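Local coordinates for protein alkyl hydroperoxide reductase, C subunit (PDB 5Y63) that probably reduces hydrogen peroxide and organic hydroperoxides to water and alcohols as a thiol-specific peroxidase of the 2-Cys peroxiredoxin family, which helps protect the cell against oxidative stress, at residues A[50-54]-A[82-86]; A[71-77]-A[160-164]. One frame throughout, in Å; residues are numbered along the deposited sequence.

Contact 1 of 2, residues A[50-54]-A[82-86]; sequences YPADF and VSEDS
Tyr50 N donates to Val82 O (3.0 Å) in a backbone hydrogen bond between the chain leaving strand 44-49 and its parallel neighbour 77-83. A second direct bond across the contact runs from main chain to side chain: Asp53 N gives its hydrogen to Asp85 OD2 (3.0 Å), reaching the carboxylate from above its plane, 39° out of it. Water 1 adds a bridge, donating to Pro51 O and accepting from Glu84 N.

The Tyr50 ring is packed on its face and bonded at its hydroxyl. Ser83 CB lies over one face in a CH-pi contact, 3.6 Å from the ring centroid and displaced toward the rim, while Ala52 O sits in plane at the edge. With CG placed between the backbone N and carbonyl carbon (chi1 67°), the ring folds back alongside its own loop, and Tyr50 OH donates to Asp53 OD1 (2.8 Å), meeting it on the syn side.

The carboxylates of Asp53 and Asp85 pass in opposite directions with planes 48° apart, bringing the two acceptors Asp53 OD1 and Asp85 OD2 close together. Asp53 OD2 is bonded to His90 ND1 of helix 87-96. Ser83 OG accepts from Asp85 N (3.0 Å), closing an ST turn.

Pro51 and Tyr50 also touch Cys58, the predicted peroxidatic cysteine, and Ala52 packs on Tyr88 of the second subunit. Burial of two like charges side by side may favour a proton on one of the carboxylates; the donors Tyr50 OH and the Asp53 amide, and the bond to His90, probably stabilise the pair. Together the direct bonds across the contact tie the loop before helix 58-67 to the end of strand 77-83.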
ATOM      1  N   TYR A  50       4.245  13.986 -38.931  1.00 45.39           N
ATOM      2  CA  TYR A  50       5.311  13.448 -39.779  1.00 46.02           C
ATOM      3  C   TYR A  50       6.642  13.429 -39.012  1.00 46.75           C
ATOM      4  O   TYR A  50       6.845  14.244 -38.113  1.00 45.93           O
ATOM      5  CB  TYR A  50       5.429  14.259 -41.078  1.00 46.26           C
ATOM      6  CG  TYR A  50       5.901  15.677 -40.869  1.00 45.56           C
ATOM      7  CD1 TYR A  50       5.021  16.668 -40.460  1.00 45.11           C
ATOM      8  CD2 TYR A  50       7.231  16.024 -41.072  1.00 45.86           C
ATOM      9  CE1 TYR A  50       5.450  17.966 -40.256  1.00 45.31           C
ATOM     10  CE2 TYR A  50       7.673  17.316 -40.870  1.00 45.79           C
ATOM     11  CZ  TYR A  50       6.778  18.287 -40.465  1.00 45.40           C
ATOM     12  OH  TYR A  50       7.209  19.575 -40.261  1.00 45.42           O
ATOM     13  N   PRO A  51       7.554  12.503 -39.370  1.00 48.73           N
ATOM     14  CA  PRO A  51       8.749  12.252 -38.551  1.00 50.21           C
ATOM     15  C   PRO A  51       9.743  13.405 -38.410  1.00 51.69           C
ATOM     16  O   PRO A  51      10.057  13.795 -37.285  1.00 52.39           O
ATOM     17  CB  PRO A  51       9.418  11.058 -39.249  1.00 50.38           C
ATOM     18  CG  PRO A  51       8.339  10.424 -40.053  1.00 49.98           C
ATOM     19  CD  PRO A  51       7.471  11.558 -40.498  1.00 49.43           C
ATOM     20  N   ALA A  52      10.244  13.938 -39.522  1.00 53.31           N
ATOM     21  CA  ALA A  52      11.361  14.885 -39.456  1.00 55.17           C
ATOM     22  C   ALA A  52      11.409  15.889 -40.603  1.00 56.66           C
ATOM     23  O   ALA A  52      11.088  15.564 -41.746  1.00 58.23           O
ATOM     24  CB  ALA A  52      12.676  14.119 -39.389  1.00 55.38           C
ATOM     25  N   ASP A  53      11.827  17.111 -40.281  1.00 57.82           N
ATOM     26  CA  ASP A  53      12.137  18.117 -41.291  1.00 59.07           C
ATOM     27  C   ASP A  53      13.452  17.762 -41.979  1.00 61.99           C
ATOM     28  O   ASP A  53      14.213  16.920 -41.502  1.00 62.38           O
ATOM     29  CB  ASP A  53      12.238  19.511 -40.666  1.00 58.30           C
ATOM     30  CG  ASP A  53      10.899  20.040 -40.197  1.00 56.79           C
ATOM     31  OD1 ASP A  53       9.998  19.229 -39.913  1.00 56.69           O
ATOM     32  OD2 ASP A  53      10.743  21.273 -40.114  1.00 56.06           O
ATOM     33  N   PHE A  54      13.716  18.438 -43.089  1.00 65.74           N
ATOM     34  CA  PHE A  54      14.849  18.135 -43.964  1.00 69.20           C
ATOM     35  C   PHE A  54      14.997  16.633 -44.206  1.00 71.16           C
ATOM     36  O   PHE A  54      16.072  16.059 -44.038  1.00 71.57           O
ATOM     37  CB  PHE A  54      16.129  18.754 -43.399  1.00 69.88           C
ATOM     38  CG  PHE A  54      16.113  20.254 -43.401  1.00 70.14           C
ATOM     39  CD1 PHE A  54      15.486  20.958 -42.383  1.00 69.97           C
ATOM     40  CD2 PHE A  54      16.705  20.965 -44.435  1.00 71.18           C
ATOM     41  CE1 PHE A  54      15.461  22.343 -42.388  1.00 70.39           C
ATOM     42  CE2 PHE A  54      16.685  22.349 -44.447  1.00 71.63           C
ATOM     43  CZ  PHE A  54      16.064  23.039 -43.422  1.00 70.88           C
ATOM     44  N   VAL A  82       2.191  18.494 -38.021  1.00 46.91           N
ATOM     45  CA  VAL A  82       2.848  18.414 -36.725  1.00 46.09           C
ATOM     46  C   VAL A  82       4.135  17.600 -36.820  1.00 45.70           C
ATOM     47  O   VAL A  82       4.176  16.538 -37.441  1.00 45.35           O
ATOM     48  CB  VAL A  82       1.927  17.779 -35.661  1.00 45.88           C
ATOM     49  CG1 VAL A  82       2.449  18.074 -34.261  1.00 45.93           C
ATOM     50  CG2 VAL A  82       0.501  18.289 -35.806  1.00 46.21           C
ATOM     51  N   SER A  83       5.183  18.119 -36.194  1.00 45.78           N
ATOM     52  CA  SER A  83       6.461  17.431 -36.092  1.00 45.89           C
ATOM     53  C   SER A  83       7.091  17.786 -34.750  1.00 46.26           C
ATOM     54  O   SER A  83       6.712  18.776 -34.122  1.00 46.46           O
ATOM     55  CB  SER A  83       7.367  17.835 -37.261  1.00 46.44           C
ATOM     56  OG  SER A  83       8.744  17.743 -36.938  1.00 46.88           O
ATOM     57  N   GLU A  84       8.051  16.979 -34.313  1.00 46.75           N
ATOM     58  CA  GLU A  84       8.764  17.245 -33.068  1.00 47.42           C
ATOM     59  C   GLU A  84       9.862  18.297 -33.254  1.00 48.88           C
ATOM     60  O   GLU A  84      10.637  18.559 -32.334  1.00 48.91           O
ATOM     61  CB  GLU A  84       9.351  15.949 -32.500  1.00 47.44           C
ATOM     62  CG  GLU A  84       8.315  14.872 -32.215  1.00 47.26           C
ATOM     63  CD  GLU A  84       7.303  15.287 -31.165  1.00 47.13           C
ATOM     64  OE1 GLU A  84       7.636  15.237 -29.965  1.00 48.09           O
ATOM     65  OE2 GLU A  84       6.170  15.655 -31.541  1.00 46.43           O
ATOM     66  N   ASP A  85       9.926  18.892 -34.444  1.00 50.79           N
ATOM     67  CA  ASP A  85      10.847  19.987 -34.725  1.00 52.91           C
ATOM     68  C   ASP A  85      10.287  21.309 -34.215  1.00 53.40           C
ATOM     69  O   ASP A  85       9.074  21.462 -34.052  1.00 52.31           O
ATOM     70  CB  ASP A  85      11.113  20.077 -36.231  1.00 53.42           C
ATOM     71  CG  ASP A  85      11.855  18.866 -36.760  1.00 53.79           C
ATOM     72  OD1 ASP A  85      13.046  18.713 -36.416  1.00 54.65           O
ATOM     73  OD2 ASP A  85      11.253  18.070 -37.513  1.00 53.36           O
ATOM     74  N   SER A  86      11.179  22.264 -33.967  1.00 54.94           N
ATOM     75  CA  SER A  86      10.776  23.587 -33.503  1.00 56.21           C
ATOM     76  C   SER A  86      10.258  24.425 -34.660  1.00 57.70           C
ATOM     77  O   SER A  86      10.491  24.109 -35.829  1.00 58.41           O
ATOM     78  CB  SER A  86      11.941  24.311 -32.823  1.00 56.26           C
ATOM     79  OG  SER A  86      12.900  24.744 -33.770  1.00 55.75           O
TER
HETATM   80  O   HOH W   1       8.026  14.161 -35.444  1.00 38.26           O

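Contact 2 of 2, residues A[71-77]-A[160-164]; sequences HLQELNC and VRKLE
The imidazole of His71 and the carboxylate of Glu164 stand almost perpendicular, their planes 89° apart. Leu75 CD1 lies over one face of the imidazole, offset toward its rim, and Val160 CG1 approaches obliquely, 3.7 Å from His71 CD2. His71 NE2 donates to Glu164 OE2 (2.9 Å), meeting the oxygen nearly along its C-O bond. This bond is bent, 131° at the hydrogen, and OE2 lies 30° out of the ring plane. Glu164 reaches it with its chain extended beyond CG, and its CG packs 3.6 Å from Leu75 CD1.

Beneath this polar bridge the surfaces are apolar. Val160 CG2 meets Leu72 CD2 at 4.0 Å, and Leu163 divides its branches: CD2 lies 3.8 Å from Leu75 CD1, while CD1 turns to Cys77 SG, at the start of strand 77-83. Leu72, Cys77 and Leu163 all continue onto Ile46 of strand 44-49.

Helix 69-74 ends here in a Schellman motif, with Cys77 N bonded to Leu72 O and Asn76 N to Gln73 O; the positive phi of Asn76 turns the chain into the strand. Leu75 O is taken by Gln167 NE2, about one turn beyond Glu164. Two helices side by side on one face of a central sheet are characteristic of the thioredoxin fold, to which peroxiredoxins belong.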
ATOM      1  N   HIS A  71      -9.193  22.525 -51.564  1.00 72.49           N
ATOM      2  CA  HIS A  71     -10.401  21.703 -51.501  1.00 73.62           C
ATOM      3  C   HIS A  71     -10.835  21.441 -50.052  1.00 73.23           C
ATOM      4  O   HIS A  71     -12.031  21.386 -49.761  1.00 73.77           O
ATOM      5  CB  HIS A  71     -10.186  20.383 -52.254  1.00 73.96           C
ATOM      6  CG  HIS A  71     -11.385  19.484 -52.266  1.00 75.05           C
ATOM      7  ND1 HIS A  71     -12.679  19.960 -52.298  1.00 76.89           N
ATOM      8  CD2 HIS A  71     -11.482  18.133 -52.275  1.00 74.73           C
ATOM      9  CE1 HIS A  71     -13.521  18.942 -52.310  1.00 76.58           C
ATOM     10  NE2 HIS A  71     -12.821  17.822 -52.298  1.00 75.66           N
ATOM     11  N   LEU A  72      -9.864  21.281 -49.154  1.00 72.17           N
ATOM     12  CA  LEU A  72     -10.146  21.134 -47.723  1.00 70.81           C
ATOM     13  C   LEU A  72     -10.676  22.439 -47.131  1.00 71.63           C
ATOM     14  O   LEU A  72     -11.635  22.428 -46.356  1.00 71.59           O
ATOM     15  CB  LEU A  72      -8.897  20.672 -46.966  1.00 69.22           C
ATOM     16  CG  LEU A  72      -8.508  19.210 -47.209  1.00 68.00           C
ATOM     17  CD1 LEU A  72      -7.042  18.971 -46.882  1.00 67.03           C
ATOM     18  CD2 LEU A  72      -9.400  18.268 -46.413  1.00 66.92           C
ATOM     19  N   GLN A  73     -10.049  23.555 -47.500  1.00 72.61           N
ATOM     20  CA  GLN A  73     -10.553  24.891 -47.159  1.00 73.56           C
ATOM     21  C   GLN A  73     -12.022  25.038 -47.556  1.00 74.04           C
ATOM     22  O   GLN A  73     -12.835  25.541 -46.778  1.00 73.04           O
ATOM     23  CB  GLN A  73      -9.727  25.976 -47.862  1.00 74.83           C
ATOM     24  CG  GLN A  73      -8.409  26.307 -47.185  1.00 74.95           C
ATOM     25  CD  GLN A  73      -8.580  27.276 -46.030  1.00 76.66           C
ATOM     26  OE1 GLN A  73      -9.116  26.917 -44.980  1.00 77.26           O
ATOM     27  NE2 GLN A  73      -8.120  28.511 -46.216  1.00 77.62           N
ATOM     28  N   GLU A  74     -12.344  24.589 -48.767  1.00 74.73           N
ATOM     29  CA  GLU A  74     -13.712  24.633 -49.290  1.00 76.28           C
ATOM     30  C   GLU A  74     -14.678  23.829 -48.413  1.00 74.50           C
ATOM     31  O   GLU A  74     -15.839  24.207 -48.260  1.00 75.11           O
ATOM     32  CB  GLU A  74     -13.753  24.104 -50.731  1.00 77.71           C
ATOM     33  CG  GLU A  74     -14.992  24.503 -51.523  1.00 79.73           C
ATOM     34  CD  GLU A  74     -14.978  25.956 -51.961  1.00 82.16           C
ATOM     35  OE1 GLU A  74     -13.904  26.450 -52.369  1.00 82.90           O
ATOM     36  OE2 GLU A  74     -16.045  26.605 -51.906  1.00 83.95           O
ATOM     37  N   LEU A  75     -14.186  22.730 -47.838  1.00 71.65           N
ATOM     38  CA  LEU A  75     -14.974  21.889 -46.929  1.00 69.48           C
ATOM     39  C   LEU A  75     -14.951  22.378 -45.469  1.00 68.38           C
ATOM     40  O   LEU A  75     -15.301  21.625 -44.556  1.00 66.44           O
ATOM     41  CB  LEU A  75     -14.478  20.437 -47.005  1.00 67.62           C
ATOM     42  CG  LEU A  75     -14.673  19.730 -48.349  1.00 67.45           C
ATOM     43  CD1 LEU A  75     -13.767  18.515 -48.468  1.00 66.07           C
ATOM     44  CD2 LEU A  75     -16.127  19.329 -48.544  1.00 68.06           C
ATOM     45  N   ASN A  76     -14.553  23.635 -45.259  1.00 68.66           N
ATOM     46  CA  ASN A  76     -14.493  24.243 -43.928  1.00 67.76           C
ATOM     47  C   ASN A  76     -13.521  23.510 -42.996  1.00 64.92           C
ATOM     48  O   ASN A  76     -13.798  23.331 -41.808  1.00 64.55           O
ATOM     49  CB  ASN A  76     -15.900  24.315 -43.314  1.00 68.78           C
ATOM     50  CG  ASN A  76     -16.005  25.347 -42.200  1.00 70.30           C
ATOM     51  OD1 ASN A  76     -15.513  26.470 -42.326  1.00 71.53           O
ATOM     52  ND2 ASN A  76     -16.659  24.971 -41.104  1.00 70.24           N
ATOM     53  N   CYS A  77     -12.378  23.101 -43.543  1.00 62.43           N
ATOM     54  CA  CYS A  77     -11.398  22.319 -42.791  1.00 60.21           C
ATOM     55  C   CYS A  77      -9.998  22.923 -42.855  1.00 59.65           C
ATOM     56  O   CYS A  77      -9.490  23.220 -43.935  1.00 59.70           O
ATOM     57  CB  CYS A  77     -11.349  20.882 -43.308  1.00 59.01           C
ATOM     58  SG  CYS A  77     -10.276  19.813 -42.324  1.00 56.71           S
ATOM     59  N   VAL A 160      -8.797  13.057 -47.676  1.00 61.15           N
ATOM     60  CA  VAL A 160      -9.891  13.974 -47.992  1.00 61.15           C
ATOM     61  C   VAL A 160     -11.221  13.220 -48.031  1.00 61.72           C
ATOM     62  O   VAL A 160     -12.236  13.731 -47.560  1.00 62.66           O
ATOM     63  CB  VAL A 160      -9.661  14.707 -49.331  1.00 61.24           C
ATOM     64  CG1 VAL A 160     -10.886  15.525 -49.721  1.00 61.75           C
ATOM     65  CG2 VAL A 160      -8.442  15.613 -49.238  1.00 61.03           C
ATOM     66  N   ARG A 161     -11.212  12.011 -48.592  1.00 62.66           N
ATOM     67  CA  ARG A 161     -12.420  11.185 -48.665  1.00 63.27           C
ATOM     68  C   ARG A 161     -12.996  10.904 -47.282  1.00 62.77           C
ATOM     69  O   ARG A 161     -14.203  11.027 -47.075  1.00 63.75           O
ATOM     70  CB  ARG A 161     -12.142   9.860 -49.379  1.00 64.02           C
ATOM     71  CG  ARG A 161     -13.404   9.088 -49.739  1.00 65.52           C
ATOM     72  CD  ARG A 161     -13.105   7.656 -50.156  1.00 66.80           C
ATOM     73  NE  ARG A 161     -12.579   6.850 -49.052  1.00 66.34           N
ATOM     74  CZ  ARG A 161     -13.307   6.358 -48.049  1.00 65.66           C
ATOM     75  NH1 ARG A 161     -14.619   6.578 -47.976  1.00 66.05           N
ATOM     76  NH2 ARG A 161     -12.714   5.641 -47.103  1.00 65.23           N
ATOM     77  N   LYS A 162     -12.132  10.521 -46.346  1.00 61.97           N
ATOM     78  CA  LYS A 162     -12.552  10.250 -44.971  1.00 61.59           C
ATOM     79  C   LYS A 162     -13.238  11.453 -44.330  1.00 60.95           C
ATOM     80  O   LYS A 162     -14.218  11.298 -43.601  1.00 60.35           O
ATOM     81  CB  LYS A 162     -11.355   9.838 -44.111  1.00 62.27           C
ATOM     82  CG  LYS A 162     -10.842   8.434 -44.377  1.00 63.52           C
ATOM     83  CD  LYS A 162      -9.838   8.023 -43.314  1.00 64.41           C
ATOM     84  CE  LYS A 162      -9.420   6.572 -43.463  1.00 65.31           C
ATOM     85  NZ  LYS A 162      -8.561   6.151 -42.322  1.00 64.97           N
ATOM     86  N   LEU A 163     -12.714  12.646 -44.600  1.00 61.06           N
ATOM     87  CA  LEU A 163     -13.268  13.875 -44.043  1.00 61.43           C
ATOM     88  C   LEU A 163     -14.659  14.159 -44.597  1.00 62.06           C
ATOM     89  O   LEU A 163     -15.570  14.511 -43.845  1.00 62.09           O
ATOM     90  CB  LEU A 163     -12.342  15.059 -44.315  1.00 62.07           C
ATOM     91  CG  LEU A 163     -12.851  16.394 -43.756  1.00 63.18           C
ATOM     92  CD1 LEU A 163     -11.794  17.078 -42.913  1.00 62.89           C
ATOM     93  CD2 LEU A 163     -13.330  17.312 -44.871  1.00 64.70           C
ATOM     94  N   GLU A 164     -14.813  14.015 -45.910  1.00 62.31           N
ATOM     95  CA  GLU A 164     -16.118  14.163 -46.542  1.00 63.25           C
ATOM     96  C   GLU A 164     -17.083  13.099 -46.029  1.00 62.74           C
ATOM     97  O   GLU A 164     -18.239  13.400 -45.732  1.00 63.38           O
ATOM     98  CB  GLU A 164     -16.000  14.079 -48.065  1.00 64.54           C
ATOM     99  CG  GLU A 164     -15.305  15.274 -48.702  1.00 65.68           C
ATOM    100  CD  GLU A 164     -15.364  15.258 -50.220  1.00 67.77           C
ATOM    101  OE1 GLU A 164     -16.298  14.647 -50.784  1.00 69.30           O
ATOM    102  OE2 GLU A 164     -14.476  15.862 -50.857  1.00 69.00           O
TER

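From the N terminus, strand 44-49 leads into 50-54, then helices 58-67 and 69-74 carry the chain through 71-77 into strand 77-83, at whose far end 82-86 meets 50-54. Contact 1 thus closes a strand-helix-strand crossover of 27 intervening residues, bringing together the ends of two parallel strands. Contact 2 spans 82 residues and joins the end of helix 69-74 and the start of that second strand to helix 156-171 near the C terminus. Since 71-77 falls inside the first loop and 160-164 beyond it, the two contacts cross. Their centres lie 24 Å apart on opposite sides of the chain's centre, linked by strand 77-83.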